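Local structure of like-Sm ribonucleoprotein core (Methanococcus vannielii SB, 5MKI) at residues A[12-16]-A[17-21]. The protein probably binds RNA, including uridine nucleotides, as a ring-shaped heptamer of the Sm/LSm family. Numbering follows the deposited sequence.
Sequences GKSIN and TNVTV
The backbone oxygen of S14 is gripped twice by T17. The hydroxyl OG1 of T17 donates to S14 O at 2.7 Å, and the amide N of T17 donates to the same S14 O at 3.1 Å. Both donors come from one face of the S14 carbonyl, the hydroxyl tilted 31° from its plane. The amide stands higher above that plane and makes a bent bond, with an N-H...O angle of 143°. With chi1 at 71°, OG1 of T17 lies between its own backbone N and carbonyl carbon, folded back over the turn, so that one residue supplies both donors. The same rotation sets CG2 of T17 against the preceding peptide, 3.4 Å from N16 C.

CB of S14 rests against OG1 of T17 at 3.5 Å and meets CG1 of V19 at 4.0 Å, the latter a light apolar touch between the residue that opens the turn and the buried V19 of strand 18-23. V19 continues from there into the core, onto L33, L44 and V70. N16 sits at the third position of the turn with a positive phi, and its side chain leads outward, where OD1 accepts a hydrogen bond from NZ of K34. I15 packs on T4 of a neighbouring subunit. Residues 14-17 thus form a type II beta turn whose S14 O to T17 N closure is doubled by the threonine hydroxyl; it joins the short N-terminal helix 9-13 to strand 18-23, the first strand of the strongly bent antiparallel sheet of the Sm fold.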
ATOM      1  N   GLY A  12       2.346  16.135 -19.660  1.00 27.66           N
ATOM      2  CA  GLY A  12       2.119  17.540 -19.939  1.00 26.68           C
ATOM      3  C   GLY A  12       2.104  17.844 -21.424  1.00 34.02           C
ATOM      4  O   GLY A  12       1.352  18.709 -21.873  1.00 38.70           O
ATOM      5  N   LYS A  13       2.922  17.127 -22.209  1.00 30.66           N
ATOM      6  CA  LYS A  13       2.916  17.304 -23.661  1.00 36.01           C
ATOM      7  C   LYS A  13       1.664  16.731 -24.314  1.00 37.64           C
ATOM      8  O   LYS A  13       1.303  17.160 -25.418  1.00 34.64           O
ATOM      9  CB  LYS A  13       4.155  16.652 -24.281  1.00 29.84           C
ATOM     10  CG  LYS A  13       5.469  17.200 -23.745  1.00 36.48           C
ATOM     11  CD  LYS A  13       6.676  16.491 -24.369  1.00 38.65           C
ATOM     12  CE  LYS A  13       7.945  17.333 -24.235  1.00 44.78           C
ATOM     13  NZ  LYS A  13       7.927  18.114 -22.961  1.00 43.36           N
ATOM     14  N   SER A  14       1.006  15.764 -23.670  1.00 33.72           N
ATOM     15  CA  SER A  14      -0.193  15.130 -24.199  1.00 28.59           C
ATOM     16  C   SER A  14      -1.474  15.815 -23.763  1.00 28.51           C
ATOM     17  O   SER A  14      -2.557  15.273 -24.014  1.00 28.63           O
ATOM     18  CB  SER A  14      -0.251  13.663 -23.775  1.00 28.14           C
ATOM     19  OG  SER A  14       0.774  12.922 -24.383  1.00 28.80           O
ATOM     20  N   ILE A  15      -1.386  16.976 -23.108  1.00 26.29           N
ATOM     21  CA  ILE A  15      -2.594  17.697 -22.740  1.00 27.36           C
ATOM     22  C   ILE A  15      -3.395  17.994 -24.004  1.00 35.40           C
ATOM     23  O   ILE A  15      -2.838  18.387 -25.041  1.00 30.46           O
ATOM     24  CB  ILE A  15      -2.277  18.993 -21.978  1.00 30.82           C
ATOM     25  CG1 ILE A  15      -1.716  18.694 -20.575  1.00 28.82           C
ATOM     26  CG2 ILE A  15      -3.540  19.847 -21.858  1.00 30.10           C
ATOM     27  CD1 ILE A  15      -2.749  18.146 -19.586  1.00 26.35           C
ATOM     28  N   ASN A  16      -4.708  17.764 -23.923  1.00 31.55           N
ATOM     29  CA  ASN A  16      -5.657  18.012 -25.012  1.00 31.43           C
ATOM     30  C   ASN A  16      -5.384  17.120 -26.219  1.00 33.79           C
ATOM     31  O   ASN A  16      -5.621  17.514 -27.361  1.00 35.04           O
ATOM     32  CB  ASN A  16      -5.670  19.490 -25.410  1.00 34.70           C
ATOM     33  CG  ASN A  16      -6.333  20.346 -24.367  1.00 34.27           C
ATOM     34  OD1 ASN A  16      -7.354  19.954 -23.801  1.00 38.46           O
ATOM     35  ND2 ASN A  16      -5.755  21.508 -24.083  1.00 34.44           N
ATOM     36  N   THR A  17      -4.864  15.921 -25.962  1.00 32.19           N
ATOM     37  CA  THR A  17      -4.840  14.832 -26.924  1.00 32.43           C
ATOM     38  C   THR A  17      -5.473  13.607 -26.273  1.00 34.38           C
ATOM     39  O   THR A  17      -5.778  13.601 -25.075  1.00 34.13           O
ATOM     40  CB  THR A  17      -3.415  14.521 -27.405  1.00 33.76           C
ATOM     41  OG1 THR A  17      -2.670  13.898 -26.347  1.00 34.00           O
ATOM     42  CG2 THR A  17      -2.707  15.799 -27.845  1.00 33.57           C
ATOM     43  N   ASN A  18      -5.667  12.561 -27.073  1.00 29.81           N
ATOM     44  CA  ASN A  18      -6.285  11.328 -26.601  1.00 33.93           C
ATOM     45  C   ASN A  18      -5.235  10.374 -26.045  1.00 35.07           C
ATOM     46  O   ASN A  18      -4.224  10.101 -26.705  1.00 33.29           O
ATOM     47  CB  ASN A  18      -7.054  10.650 -27.734  1.00 36.29           C
ATOM     48  CG  ASN A  18      -8.237   9.866 -27.232  1.00 42.41           C
ATOM     49  OD1 ASN A  18      -8.104   8.730 -26.777  1.00 48.09           O
ATOM     50  ND2 ASN A  18      -9.410  10.480 -27.294  1.00 42.85           N
ATOM     51  N   VAL A  19      -5.474   9.863 -24.832  1.00 32.52           N
ATOM     52  CA  VAL A  19      -4.556   8.912 -24.217  1.00 29.41           C
ATOM     53  C   VAL A  19      -5.328   7.668 -23.811  1.00 24.99           C
ATOM     54  O   VAL A  19      -6.543   7.693 -23.620  1.00 30.88           O
ATOM     55  CB  VAL A  19      -3.805   9.514 -23.008  1.00 29.76           C
ATOM     56  CG1 VAL A  19      -3.035  10.766 -23.456  1.00 29.40           C
ATOM     57  CG2 VAL A  19      -4.775   9.815 -21.843  1.00 23.54           C
ATOM     58  N   THR A  20      -4.601   6.568 -23.707  1.00 27.12           N
ATOM     59  CA  THR A  20      -5.120   5.300 -23.216  1.00 32.08           C
ATOM     60  C   THR A  20      -4.459   5.005 -21.875  1.00 27.80           C
ATOM     61  O   THR A  20      -3.234   4.868 -21.810  1.00 25.83           O
ATOM     62  CB  THR A  20      -4.840   4.177 -24.213  1.00 28.48           C
ATOM     63  OG1 THR A  20      -5.359   4.562 -25.489  1.00 37.28           O
ATOM     64  CG2 THR A  20      -5.493   2.873 -23.777  1.00 29.41           C
ATOM     65  N   VAL A  21      -5.263   4.923 -20.819  1.00 26.46           N
ATOM     66  CA  VAL A  21      -4.782   4.617 -19.470  1.00 27.90           C
ATOM     67  C   VAL A  21      -5.075   3.151 -19.187  1.00 25.11           C
ATOM     68  O   VAL A  21      -6.239   2.761 -19.055  1.00 29.17           O
ATOM     69  CB  VAL A  21      -5.431   5.514 -18.404  1.00 25.64           C
ATOM     70  CG1 VAL A  21      -4.841   5.191 -16.997  1.00 25.81           C
ATOM     71  CG2 VAL A  21      -5.244   6.979 -18.738  1.00 24.79           C
TER